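Local coordinates for protein geranyltranstransferase (Agrobacterium tumefaciens, PDB 2H8O) that probably catalyses the head-to-tail condensation of geranyl diphosphate with isopentenyl diphosphate to make farnesyl diphosphate, at residues D212-I215 with T216-M220; G251-I254 with G255-F258; K286-L289 with V290-R293; E295-A298 with R299-Q303. One frame throughout, in Å; residues are numbered along the deposited sequence.

In the fold
All four contacts are local, between residues close together in the chain of a mainly helical polyprenyl synthase fold: three lie along helices and contact 3 at a helix start. Contacts 1 and 2 sit on the consecutive helices 211-237 and 241-267, their centres about 13 Å apart without touching. The short helix of contact 3 packs on contact 1, I214 CD1 lying 3.6 Å from L292 CD1, and on contact 4, V290 CG2 lying 3.9 Å from A298 CB. Contact 4 meets contact 2 through L302 CD2, 3.4 Å from S257 O. Helix 241-267, shared as a packing partner, also carries the sequence DDLLD, probably the family's second aspartate-rich, magnesium-binding motif.

Contact 1: D212-I215 with T216-M220; sequences DGII and TLQAM
Q218 lies alongside I214, one turn later in helix 211-237, and the two side chains point the same way. Its backbone N donates to I214 O at 2.9 Å, nearly in line with the carbonyl. Beyond the backbone, Q218 CB and CG both pass close to that same oxygen, CG coming within 3.2 Å of I214 O. This closeness follows from a chi1 of -69°, which places CG beside the backbone N and opposite the carbonyl carbon. The chain then runs extended, carrying CD to 3.6 Å from I214 CG2; at the tip, NE2 sits 3.5 Å from the same methyl, with OE1 somewhat farther off. At its end the amide thus meets I214 mainly through the methyl CG2. L289, from helix 289-293, touches both side chains, and Q218 also reaches Q259 and D263 on helix 241-267.

A polar link runs round another side of the helix. A water gives a hydrogen to D212 OD2 at 2.8 Å and is hydrogen-bonded to T216 OG1 at 2.7 Å, bridging an i to i+4 pair whose backbones are joined by the bond from T216 N to D212 O. T216 also packs on I67 of the second subunit, as do A219 and M220, and this turn thus lies at the dimer interface. The chemistry implies two kinds of pairing on one regular helix: an amide resting on a methyl between I214 and Q218, and, between D212 and T216, a hydrated carboxylate tied to a hydroxyl by solvent.

Contact 2: G251-I254 with G255-F258; sequences GEKI and GLSF
F258 and I254 meet through backbone and CB, while the flat phenyl ring of F258 is carried away from the turn: chi1 at 178° sets CG opposite the backbone N, which swings the ring away from residues 251-254. Its neighbours come instead from other helices, L88 and R89 of helix 88-99, L226 of helix 211-237 and I330 of helix 321-331. The carboxylate of E252, the other flat side-chain group, has a long, weak ion pair with R248, and the side chain touches R227 on helix 211-237. The setting is helix 241-267, a long member of the polyprenyl synthase fold, which farther along bears the DDLLD sequence. Four successive i to i+4 bonds hold the turn, among them F258 N to I254 O at 2.8 Å and G255 N to G251 O at 3.0 Å.

On another side, K253 and L256 run alongside each other. The lysine chain bends at chi2 (-65°), and NZ ends 4.0 Å from L256 CD1, a glancing touch on a methyl; the charge itself is paired with E308 of helix 295-312 in a salt bridge. S257 joins the same helix, its OG hydrogen-bonded to Q305 OE1. The same K253 O that accepts from S257 N at 2.9 Å is lined by S257 CB. I254 faces inward, onto A327, I330 and L92. At the outer surface L256 leans over the preceding turn, its CG only 3.2 Å from E252 O.

Contact 3: K286-L289 with V290-R293; sequences KGTL and VALR
T288 and V290 lie side by side, pointing the same way, and the tight part of this contact gathers round buried V290, which continues onto D263, L264 and L267 of helix 241-267. The methyl CG2 of T288 is modelled against V290, but its placement is doubtful, since chi1 (-91°) is off a staggered value and the chain before K286 is not modelled.

T288 occupies the N-cap of helix 289-293, but its side chain makes no capping bond; its carbonyl instead takes the first helical bond, from L292 N at 3.0 Å, and R293 N follows by donating to L289 O at 2.8 Å. Just upstream, an inverse gamma turn centred on G287 brings the chain into the helix, with a weak bond from T288 N to K286 O.

The solvent side, where K286 and A291 are exposed, is looser: the aliphatic CD of K286 only grazes A291 CB at 4.2 Å. A close exception there is the backbone oxygen, K286 O, which rests 3.2 Å from A291 CB. R293 is exposed yet tethered: R293 CB lies 3.3 Å from L289 O, the chain then bends at chi2 and chi3, and the guanidinium pairs with E211 in a salt bridge and makes a cation-pi contact with W297.

Contact 4: E295-A298 with R299-Q303; sequences EAWA and REKLQ
E295 with R299 and W297 with K301 are two i to i+4 pairs in the opening turns of helix 295-312. In the first, the side chains run alongside each other, and R299 NE points at E295 OE1 from 3.5 Å: a salt bridge whose hydrogen bond is weak through length, although it is nearly straight at 166°. The carboxylate oxygen lies at the edge of the guanidinium, in its plane, yet the two flat groups are turned 72° apart, so they are not in a coplanar, bidentate arrangement. E295 CG, 3.4 Å from R299 NE, adds a close carbon contact obliquely placed to the guanidinium.

The second pair is a CH-pi contact. K301 CB stands 4.1 Å from the centroid of the six-membered ring of W297, almost on the ring normal. Beyond CB the lysine bends at chi2, chi3 and chi4, which keeps CG and CE beside the indole: CG lies 3.9 Å from W297 CH2, and NZ ends 3.6 Å from W297 CZ2.

In this mainly helical fold, helix 295-312 packs against helix 241-267, with E295 and A298 on L264 and K301 on L260. W297 also covers L289, while A298 meets V290. R299 N to E295 O and K301 N to W297 O, each 2.9 Å, join the backbones of the two pairs.

Contact 1: D212-I215 with T216-M220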
ATOM      1  N   ASP A 212     -17.269 -19.719 -14.273  1.00 20.12           N
ATOM      2  CA  ASP A 212     -17.416 -19.006 -13.009  1.00 19.27           C
ATOM      3  C   ASP A 212     -16.044 -18.504 -12.521  1.00 18.37           C
ATOM      4  O   ASP A 212     -15.916 -17.385 -11.989  1.00 17.83           O
ATOM      5  CB  ASP A 212     -18.071 -19.924 -11.982  1.00 20.22           C
ATOM      6  CG  ASP A 212     -18.370 -19.214 -10.675  1.00 22.77           C
ATOM      7  OD1 ASP A 212     -19.248 -18.324 -10.689  1.00 28.62           O
ATOM      8  OD2 ASP A 212     -17.733 -19.551  -9.651  1.00 28.57           O
ATOM      9  N   GLY A 213     -15.015 -19.319 -12.706  1.00 18.34           N
ATOM     10  CA  GLY A 213     -13.667 -18.922 -12.304  1.00 17.90           C
ATOM     11  C   GLY A 213     -13.118 -17.750 -13.091  1.00 17.72           C
ATOM     12  O   GLY A 213     -12.440 -16.863 -12.533  1.00 17.93           O
ATOM     13  N   ILE A 214     -13.391 -17.746 -14.397  1.00 17.22           N
ATOM     14  CA  ILE A 214     -12.961 -16.670 -15.278  1.00 17.13           C
ATOM     15  C   ILE A 214     -13.648 -15.362 -14.884  1.00 16.19           C
ATOM     16  O   ILE A 214     -13.019 -14.317 -14.757  1.00 16.13           O
ATOM     17  CB  ILE A 214     -13.245 -16.992 -16.765  1.00 16.96           C
ATOM     18  CG1 ILE A 214     -12.398 -18.184 -17.224  1.00 17.79           C
ATOM     19  CG2 ILE A 214     -12.963 -15.780 -17.653  1.00 17.15           C
ATOM     20  CD1 ILE A 214     -12.810 -18.736 -18.585  1.00 18.12           C
ATOM     21  N   ILE A 215     -14.961 -15.426 -14.664  1.00 16.17           N
ATOM     22  CA  ILE A 215     -15.714 -14.229 -14.313  1.00 16.20           C
ATOM     23  C   ILE A 215     -15.147 -13.627 -13.023  1.00 15.77           C
ATOM     24  O   ILE A 215     -14.923 -12.409 -12.902  1.00 16.24           O
ATOM     25  CB  ILE A 215     -17.232 -14.574 -14.160  1.00 15.48           C
ATOM     26  CG1 ILE A 215     -17.787 -14.963 -15.541  1.00 16.29           C
ATOM     27  CG2 ILE A 215     -18.002 -13.423 -13.509  1.00 16.48           C
ATOM     28  CD1 ILE A 215     -19.193 -15.592 -15.547  1.00 16.59           C
ATOM     29  N   THR A 216     -14.869 -14.501 -12.067  1.00 16.53           N
ATOM     30  CA  THR A 216     -14.321 -14.065 -10.775  1.00 16.69           C
ATOM     31  C   THR A 216     -12.939 -13.441 -10.924  1.00 16.57           C
ATOM     32  O   THR A 216     -12.700 -12.337 -10.410  1.00 16.85           O
ATOM     33  CB  THR A 216     -14.297 -15.233  -9.776  1.00 17.51           C
ATOM     34  OG1 THR A 216     -15.656 -15.613  -9.501  1.00 18.44           O
ATOM     35  CG2 THR A 216     -13.565 -14.867  -8.456  1.00 17.67           C
ATOM     36  N   LEU A 217     -12.019 -14.112 -11.612  1.00 16.20           N
ATOM     37  CA  LEU A 217     -10.668 -13.557 -11.707  1.00 17.46           C
ATOM     38  C   LEU A 217     -10.657 -12.247 -12.498  1.00 17.09           C
ATOM     39  O   LEU A 217      -9.889 -11.323 -12.170  1.00 17.27           O
ATOM     40  CB  LEU A 217      -9.659 -14.568 -12.241  1.00 18.16           C
ATOM     41  CG  LEU A 217      -9.600 -14.930 -13.715  1.00 18.19           C
ATOM     42  CD1 LEU A 217      -8.805 -13.867 -14.483  1.00 19.02           C
ATOM     43  CD2 LEU A 217      -8.976 -16.349 -13.889  1.00 19.72           C
ATOM     44  N   GLN A 218     -11.513 -12.147 -13.517  1.00 16.82           N
ATOM     45  CA  GLN A 218     -11.643 -10.898 -14.279  1.00 17.36           C
ATOM     46  C   GLN A 218     -12.220  -9.746 -13.444  1.00 16.50           C
ATOM     47  O   GLN A 218     -11.722  -8.629 -13.492  1.00 17.11           O
ATOM     48  CB  GLN A 218     -12.507 -11.126 -15.517  1.00 17.41           C
ATOM     49  CG  GLN A 218     -11.842 -11.996 -16.556  1.00 17.98           C
ATOM     50  CD  GLN A 218     -12.692 -12.190 -17.794  1.00 19.99           C
ATOM     51  OE1 GLN A 218     -13.909 -11.943 -17.796  1.00 22.44           O
ATOM     52  NE2 GLN A 218     -12.051 -12.638 -18.860  1.00 22.70           N
ATOM     53  N   ALA A 219     -13.276 -10.031 -12.675  1.00 15.95           N
ATOM     54  CA  ALA A 219     -13.869  -9.032 -11.784  1.00 16.18           C
ATOM     55  C   ALA A 219     -12.842  -8.481 -10.809  1.00 15.96           C
ATOM     56  O   ALA A 219     -12.898  -7.309 -10.446  1.00 16.76           O
ATOM     57  CB  ALA A 219     -15.060  -9.623 -11.022  1.00 16.17           C
ATOM     58  N   MET A 220     -11.888  -9.326 -10.409  1.00 15.68           N
ATOM     59  CA  MET A 220     -10.842  -8.939  -9.464  1.00 15.57           C
ATOM     60  C   MET A 220      -9.679  -8.233 -10.172  1.00 16.74           C
ATOM     61  O   MET A 220      -9.319  -7.111  -9.805  1.00 16.08           O
ATOM     62  CB  MET A 220     -10.351 -10.171  -8.670  1.00 16.22           C
ATOM     63  CG  MET A 220     -11.434 -10.818  -7.799  1.00 15.64           C
ATOM     64  SD  MET A 220     -10.986 -12.433  -7.038  1.00 11.43           S
ATOM     65  CE  MET A 220      -9.819 -11.909  -5.762  1.00 18.36           C
TER
HETATM   66  O   HOH W   1     -15.701 -18.091  -8.497  1.00 33.80           O

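Contact 2: G251-I254 with G255-F258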
ATOM      1  N   GLY A 251     -19.835   1.232 -12.548  1.00 16.40           N
ATOM      2  CA  GLY A 251     -18.426   0.857 -12.619  1.00 17.01           C
ATOM      3  C   GLY A 251     -18.234  -0.618 -12.918  1.00 17.38           C
ATOM      4  O   GLY A 251     -17.362  -1.001 -13.682  1.00 17.49           O
ATOM      5  N   GLU A 252     -19.082  -1.453 -12.316  1.00 18.64           N
ATOM      6  CA  GLU A 252     -19.082  -2.887 -12.646  1.00 19.09           C
ATOM      7  C   GLU A 252     -19.382  -3.126 -14.143  1.00 19.67           C
ATOM      8  O   GLU A 252     -18.700  -3.909 -14.791  1.00 20.05           O
ATOM      9  CB  GLU A 252     -20.031  -3.665 -11.708  1.00 19.56           C
ATOM     10  CG  GLU A 252     -19.529  -3.655 -10.266  1.00 20.02           C
ATOM     11  CD  GLU A 252     -20.398  -4.403  -9.276  1.00 23.04           C
ATOM     12  OE1 GLU A 252     -21.576  -4.652  -9.582  1.00 27.03           O
ATOM     13  OE2 GLU A 252     -19.874  -4.780  -8.191  1.00 27.56           O
ATOM     14  N   LYS A 253     -20.365  -2.429 -14.717  1.00 19.48           N
ATOM     15  CA  LYS A 253     -20.654  -2.592 -16.158  1.00 20.23           C
ATOM     16  C   LYS A 253     -19.492  -2.105 -17.043  1.00 20.48           C
ATOM     17  O   LYS A 253     -19.142  -2.734 -18.052  1.00 21.00           O
ATOM     18  CB  LYS A 253     -21.968  -1.887 -16.535  1.00 21.46           C
ATOM     19  CG  LYS A 253     -23.213  -2.414 -15.811  1.00 24.98           C
ATOM     20  CD  LYS A 253     -23.525  -3.874 -16.196  1.00 27.42           C
ATOM     21  CE  LYS A 253     -24.566  -4.535 -15.299  1.00 28.65           C
ATOM     22  NZ  LYS A 253     -24.492  -6.037 -15.410  1.00 30.78           N
ATOM     23  N   ILE A 254     -18.856  -0.998 -16.662  1.00 19.59           N
ATOM     24  CA  ILE A 254     -17.661  -0.513 -17.371  1.00 20.32           C
ATOM     25  C   ILE A 254     -16.585  -1.598 -17.380  1.00 19.59           C
ATOM     26  O   ILE A 254     -15.996  -1.883 -18.405  1.00 19.81           O
ATOM     27  CB  ILE A 254     -17.066   0.771 -16.717  1.00 19.73           C
ATOM     28  CG1 ILE A 254     -17.970   1.978 -16.942  1.00 23.23           C
ATOM     29  CG2 ILE A 254     -15.648   1.064 -17.275  1.00 20.95           C
ATOM     30  CD1 ILE A 254     -17.929   2.549 -18.368  1.00 23.49           C
ATOM     31  N   GLY A 255     -16.339  -2.213 -16.231  1.00 19.86           N
ATOM     32  CA  GLY A 255     -15.276  -3.206 -16.118  1.00 19.83           C
ATOM     33  C   GLY A 255     -15.583  -4.462 -16.905  1.00 19.86           C
ATOM     34  O   GLY A 255     -14.701  -5.014 -17.533  1.00 20.47           O
ATOM     35  N   LEU A 256     -16.834  -4.910 -16.854  1.00 19.99           N
ATOM     36  CA  LEU A 256     -17.286  -6.054 -17.645  1.00 20.07           C
ATOM     37  C   LEU A 256     -17.056  -5.759 -19.143  1.00 20.26           C
ATOM     38  O   LEU A 256     -16.549  -6.610 -19.884  1.00 20.73           O
ATOM     39  CB  LEU A 256     -18.761  -6.369 -17.356  1.00 20.74           C
ATOM     40  CG  LEU A 256     -19.097  -6.909 -15.950  1.00 21.83           C
ATOM     41  CD1 LEU A 256     -20.619  -6.893 -15.639  1.00 22.99           C
ATOM     42  CD2 LEU A 256     -18.542  -8.300 -15.818  1.00 23.64           C
ATOM     43  N   SER A 257     -17.419  -4.554 -19.580  1.00 19.58           N
ATOM     44  CA  SER A 257     -17.254  -4.183 -20.975  1.00 19.80           C
ATOM     45  C   SER A 257     -15.776  -4.049 -21.358  1.00 19.84           C
ATOM     46  O   SER A 257     -15.364  -4.470 -22.447  1.00 19.22           O
ATOM     47  CB  SER A 257     -17.993  -2.871 -21.271  1.00 19.91           C
ATOM     48  OG  SER A 257     -19.401  -3.064 -21.183  1.00 21.12           O
ATOM     49  N   PHE A 258     -14.997  -3.456 -20.463  1.00 19.95           N
ATOM     50  CA  PHE A 258     -13.557  -3.276 -20.664  1.00 20.93           C
ATOM     51  C   PHE A 258     -12.874  -4.611 -20.936  1.00 21.32           C
ATOM     52  O   PHE A 258     -12.104  -4.746 -21.882  1.00 21.77           O
ATOM     53  CB  PHE A 258     -12.975  -2.583 -19.435  1.00 21.47           C
ATOM     54  CG  PHE A 258     -11.482  -2.364 -19.478  1.00 22.20           C
ATOM     55  CD1 PHE A 258     -10.960  -1.142 -19.878  1.00 24.85           C
ATOM     56  CD2 PHE A 258     -10.616  -3.373 -19.080  1.00 24.90           C
ATOM     57  CE1 PHE A 258      -9.593  -0.934 -19.896  1.00 25.28           C
ATOM     58  CE2 PHE A 258      -9.260  -3.181 -19.095  1.00 24.54           C
ATOM     59  CZ  PHE A 258      -8.739  -1.965 -19.503  1.00 24.73           C
TER

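Contact 3: K286-L289 with V290-R293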
ATOM      1  N   LYS A 286      -6.027 -18.160 -22.195  1.00 37.35           N
ATOM      2  CA  LYS A 286      -7.010 -18.732 -23.120  1.00 36.53           C
ATOM      3  C   LYS A 286      -8.368 -18.873 -22.440  1.00 36.02           C
ATOM      4  O   LYS A 286      -9.398 -19.003 -23.107  1.00 36.69           O
ATOM      5  CB  LYS A 286      -6.533 -20.093 -23.648  1.00 37.25           C
ATOM      6  CG  LYS A 286      -7.394 -20.676 -24.771  1.00 38.03           C
ATOM      7  CD  LYS A 286      -7.723 -19.640 -25.847  1.00 39.37           C
ATOM      8  CE  LYS A 286      -8.169 -20.291 -27.150  1.00 39.40           C
ATOM      9  NZ  LYS A 286      -8.470 -19.282 -28.216  1.00 39.61           N
ATOM     10  N   GLY A 287      -8.344 -18.880 -21.111  1.00 34.99           N
ATOM     11  CA  GLY A 287      -9.547 -18.807 -20.287  1.00 33.84           C
ATOM     12  C   GLY A 287     -10.168 -17.431 -20.395  1.00 32.61           C
ATOM     13  O   GLY A 287      -9.943 -16.557 -19.565  1.00 32.71           O
ATOM     14  N   THR A 288     -10.950 -17.259 -21.451  1.00 31.34           N
ATOM     15  CA  THR A 288     -11.602 -16.006 -21.767  1.00 30.29           C
ATOM     16  C   THR A 288     -13.064 -16.338 -22.009  1.00 28.75           C
ATOM     17  O   THR A 288     -13.377 -17.444 -22.465  1.00 27.53           O
ATOM     18  CB  THR A 288     -10.954 -15.408 -23.039  1.00 30.30           C
ATOM     19  OG1 THR A 288      -9.878 -14.544 -22.669  1.00 32.37           O
ATOM     20  CG2 THR A 288     -11.926 -14.657 -23.840  1.00 31.78           C
ATOM     21  N   LEU A 289     -13.971 -15.415 -21.698  1.00 27.20           N
ATOM     22  CA  LEU A 289     -15.381 -15.650 -22.010  1.00 26.63           C
ATOM     23  C   LEU A 289     -15.613 -15.689 -23.526  1.00 25.80           C
ATOM     24  O   LEU A 289     -16.492 -16.390 -24.004  1.00 24.79           O
ATOM     25  CB  LEU A 289     -16.291 -14.609 -21.354  1.00 26.45           C
ATOM     26  CG  LEU A 289     -16.337 -14.618 -19.818  1.00 26.49           C
ATOM     27  CD1 LEU A 289     -17.433 -13.659 -19.353  1.00 25.84           C
ATOM     28  CD2 LEU A 289     -16.571 -16.022 -19.258  1.00 26.58           C
ATOM     29  N   VAL A 290     -14.829 -14.910 -24.267  1.00 25.12           N
ATOM     30  CA  VAL A 290     -14.853 -14.975 -25.728  1.00 25.34           C
ATOM     31  C   VAL A 290     -14.525 -16.396 -26.202  1.00 25.04           C
ATOM     32  O   VAL A 290     -15.192 -16.923 -27.093  1.00 25.50           O
ATOM     33  CB  VAL A 290     -13.853 -13.975 -26.350  1.00 25.19           C
ATOM     34  CG1 VAL A 290     -13.812 -14.126 -27.859  1.00 24.78           C
ATOM     35  CG2 VAL A 290     -14.204 -12.550 -25.940  1.00 25.54           C
ATOM     36  N   ALA A 291     -13.506 -17.002 -25.595  1.00 25.12           N
ATOM     37  CA  ALA A 291     -13.094 -18.364 -25.944  1.00 25.41           C
ATOM     38  C   ALA A 291     -14.183 -19.377 -25.609  1.00 25.84           C
ATOM     39  O   ALA A 291     -14.468 -20.288 -26.402  1.00 24.94           O
ATOM     40  CB  ALA A 291     -11.802 -18.733 -25.227  1.00 25.22           C
ATOM     41  N   LEU A 292     -14.791 -19.237 -24.435  1.00 26.18           N
ATOM     42  CA  LEU A 292     -15.791 -20.218 -24.002  1.00 26.72           C
ATOM     43  C   LEU A 292     -17.149 -20.045 -24.676  1.00 27.06           C
ATOM     44  O   LEU A 292     -17.788 -21.031 -25.026  1.00 26.98           O
ATOM     45  CB  LEU A 292     -15.950 -20.195 -22.481  1.00 26.65           C
ATOM     46  CG  LEU A 292     -14.704 -20.577 -21.683  1.00 27.49           C
ATOM     47  CD1 LEU A 292     -15.099 -20.984 -20.273  1.00 27.94           C
ATOM     48  CD2 LEU A 292     -13.925 -21.702 -22.359  1.00 29.38           C
ATOM     49  N   ARG A 293     -17.582 -18.804 -24.873  1.00 27.37           N
ATOM     50  CA  ARG A 293     -18.937 -18.524 -25.349  1.00 28.28           C
ATOM     51  C   ARG A 293     -19.021 -18.120 -26.823  1.00 28.39           C
ATOM     52  O   ARG A 293     -20.111 -18.096 -27.387  1.00 28.26           O
ATOM     53  CB  ARG A 293     -19.579 -17.417 -24.505  1.00 28.54           C
ATOM     54  CG  ARG A 293     -19.521 -17.632 -22.995  1.00 30.62           C
ATOM     55  CD  ARG A 293     -20.247 -18.879 -22.544  1.00 35.34           C
ATOM     56  NE  ARG A 293     -21.651 -18.880 -22.950  1.00 37.45           N
ATOM     57  CZ  ARG A 293     -22.644 -18.262 -22.306  1.00 39.09           C
ATOM     58  NH1 ARG A 293     -22.412 -17.560 -21.196  1.00 39.83           N
ATOM     59  NH2 ARG A 293     -23.883 -18.337 -22.784  1.00 39.01           N
TER

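Contact 4: E295-A298 with R299-Q303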
ATOM      1  N   GLU A 295     -17.485 -15.383 -30.176  1.00 30.72           N
ATOM      2  CA  GLU A 295     -17.450 -13.966 -30.525  1.00 30.90           C
ATOM      3  C   GLU A 295     -18.847 -13.333 -30.606  1.00 30.81           C
ATOM      4  O   GLU A 295     -19.053 -12.205 -30.143  1.00 30.78           O
ATOM      5  CB  GLU A 295     -16.705 -13.803 -31.855  1.00 31.12           C
ATOM      6  CG  GLU A 295     -16.643 -12.389 -32.402  1.00 31.96           C
ATOM      7  CD  GLU A 295     -15.771 -12.297 -33.641  1.00 32.86           C
ATOM      8  OE1 GLU A 295     -16.290 -11.905 -34.702  1.00 37.60           O
ATOM      9  OE2 GLU A 295     -14.567 -12.624 -33.553  1.00 37.05           O
ATOM     10  N   ALA A 296     -19.796 -14.057 -31.192  1.00 30.51           N
ATOM     11  CA  ALA A 296     -21.166 -13.556 -31.347  1.00 30.39           C
ATOM     12  C   ALA A 296     -21.821 -13.298 -29.987  1.00 30.27           C
ATOM     13  O   ALA A 296     -22.482 -12.268 -29.789  1.00 30.09           O
ATOM     14  CB  ALA A 296     -22.007 -14.538 -32.170  1.00 30.43           C
ATOM     15  N   TRP A 297     -21.624 -14.224 -29.053  1.00 29.90           N
ATOM     16  CA  TRP A 297     -22.136 -14.060 -27.697  1.00 29.76           C
ATOM     17  C   TRP A 297     -21.497 -12.824 -27.060  1.00 29.55           C
ATOM     18  O   TRP A 297     -22.179 -12.011 -26.443  1.00 28.99           O
ATOM     19  CB  TRP A 297     -21.838 -15.298 -26.840  1.00 30.14           C
ATOM     20  CG  TRP A 297     -22.261 -15.125 -25.412  1.00 30.19           C
ATOM     21  CD1 TRP A 297     -23.464 -15.478 -24.859  1.00 30.81           C
ATOM     22  CD2 TRP A 297     -21.495 -14.533 -24.359  1.00 30.75           C
ATOM     23  NE1 TRP A 297     -23.485 -15.142 -23.525  1.00 31.27           N
ATOM     24  CE2 TRP A 297     -22.290 -14.562 -23.192  1.00 30.75           C
ATOM     25  CE3 TRP A 297     -20.212 -13.987 -24.287  1.00 30.30           C
ATOM     26  CZ2 TRP A 297     -21.839 -14.063 -21.967  1.00 31.56           C
ATOM     27  CZ3 TRP A 297     -19.764 -13.488 -23.068  1.00 30.56           C
ATOM     28  CH2 TRP A 297     -20.574 -13.530 -21.927  1.00 30.51           C
ATOM     29  N   ALA A 298     -20.186 -12.700 -27.223  1.00 29.47           N
ATOM     30  CA  ALA A 298     -19.434 -11.607 -26.601  1.00 29.34           C
ATOM     31  C   ALA A 298     -19.861 -10.242 -27.140  1.00 29.45           C
ATOM     32  O   ALA A 298     -20.018  -9.288 -26.381  1.00 28.71           O
ATOM     33  CB  ALA A 298     -17.938 -11.821 -26.785  1.00 29.17           C
ATOM     34  N   ARG A 299     -20.062 -10.145 -28.446  1.00 29.33           N
ATOM     35  CA  ARG A 299     -20.440  -8.873 -29.048  1.00 30.03           C
ATOM     36  C   ARG A 299     -21.845  -8.436 -28.627  1.00 29.64           C
ATOM     37  O   ARG A 299     -22.088  -7.250 -28.404  1.00 29.30           O
ATOM     38  CB  ARG A 299     -20.264  -8.913 -30.580  1.00 30.50           C
ATOM     39  CG  ARG A 299     -18.785  -9.001 -30.996  1.00 31.30           C
ATOM     40  CD  ARG A 299     -18.544  -8.673 -32.471  1.00 32.46           C
ATOM     41  NE  ARG A 299     -17.192  -9.050 -32.896  1.00 33.93           N
ATOM     42  CZ  ARG A 299     -16.068  -8.394 -32.584  1.00 35.71           C
ATOM     43  NH1 ARG A 299     -16.086  -7.288 -31.838  1.00 36.38           N
ATOM     44  NH2 ARG A 299     -14.895  -8.850 -33.027  1.00 35.66           N
ATOM     45  N   GLU A 300     -22.763  -9.389 -28.494  1.00 29.56           N
ATOM     46  CA  GLU A 300     -24.108  -9.082 -28.000  1.00 29.40           C
ATOM     47  C   GLU A 300     -24.071  -8.679 -26.516  1.00 28.70           C
ATOM     48  O   GLU A 300     -24.735  -7.730 -26.123  1.00 27.83           O
ATOM     49  CB  GLU A 300     -25.059 -10.269 -28.225  1.00 29.73           C
ATOM     50  CG  GLU A 300     -26.407 -10.197 -27.484  1.00 31.03           C
ATOM     51  CD  GLU A 300     -27.242  -8.965 -27.825  1.00 34.96           C
ATOM     52  OE1 GLU A 300     -28.125  -8.615 -27.009  1.00 36.92           O
ATOM     53  OE2 GLU A 300     -27.027  -8.349 -28.895  1.00 38.04           O
ATOM     54  N   LYS A 301     -23.289  -9.395 -25.716  1.00 28.62           N
ATOM     55  CA  LYS A 301     -23.170  -9.090 -24.286  1.00 28.53           C
ATOM     56  C   LYS A 301     -22.551  -7.700 -24.069  1.00 28.02           C
ATOM     57  O   LYS A 301     -22.987  -6.963 -23.190  1.00 26.70           O
ATOM     58  CB  LYS A 301     -22.376 -10.184 -23.563  1.00 28.89           C
ATOM     59  CG  LYS A 301     -22.217 -10.009 -22.044  1.00 30.15           C
ATOM     60  CD  LYS A 301     -23.560  -9.884 -21.293  1.00 33.75           C
ATOM     61  CE  LYS A 301     -24.320 -11.191 -21.171  1.00 35.97           C
ATOM     62  NZ  LYS A 301     -23.926 -11.974 -19.949  1.00 38.21           N
ATOM     63  N   LEU A 302     -21.561  -7.337 -24.883  1.00 27.86           N
ATOM     64  CA  LEU A 302     -20.991  -5.973 -24.843  1.00 28.42           C
ATOM     65  C   LEU A 302     -22.060  -4.926 -25.087  1.00 28.18           C
ATOM     66  O   LEU A 302     -22.156  -3.938 -24.377  1.00 27.96           O
ATOM     67  CB  LEU A 302     -19.919  -5.785 -25.922  1.00 28.34           C
ATOM     68  CG  LEU A 302     -18.456  -5.973 -25.583  1.00 29.76           C
ATOM     69  CD1 LEU A 302     -17.633  -5.728 -26.840  1.00 28.49           C
ATOM     70  CD2 LEU A 302     -18.026  -5.023 -24.453  1.00 28.88           C
ATOM     71  N   GLN A 303     -22.847  -5.139 -26.137  1.00 28.60           N
ATOM     72  CA  GLN A 303     -23.923  -4.237 -26.495  1.00 29.39           C
ATOM     73  C   GLN A 303     -24.923  -4.105 -25.340  1.00 29.07           C
ATOM     74  O   GLN A 303     -25.392  -3.012 -25.048  1.00 28.72           O
ATOM     75  CB  GLN A 303     -24.630  -4.770 -27.744  1.00 29.78           C
ATOM     76  CG  GLN A 303     -25.268  -3.722 -28.635  1.00 31.63           C
ATOM     77  CD  GLN A 303     -25.916  -4.325 -29.889  1.00 32.02           C
ATOM     78  OE1 GLN A 303     -26.045  -5.544 -30.016  1.00 36.28           O
ATOM     79  NE2 GLN A 303     -26.329  -3.462 -30.815  1.00 35.27           N
TER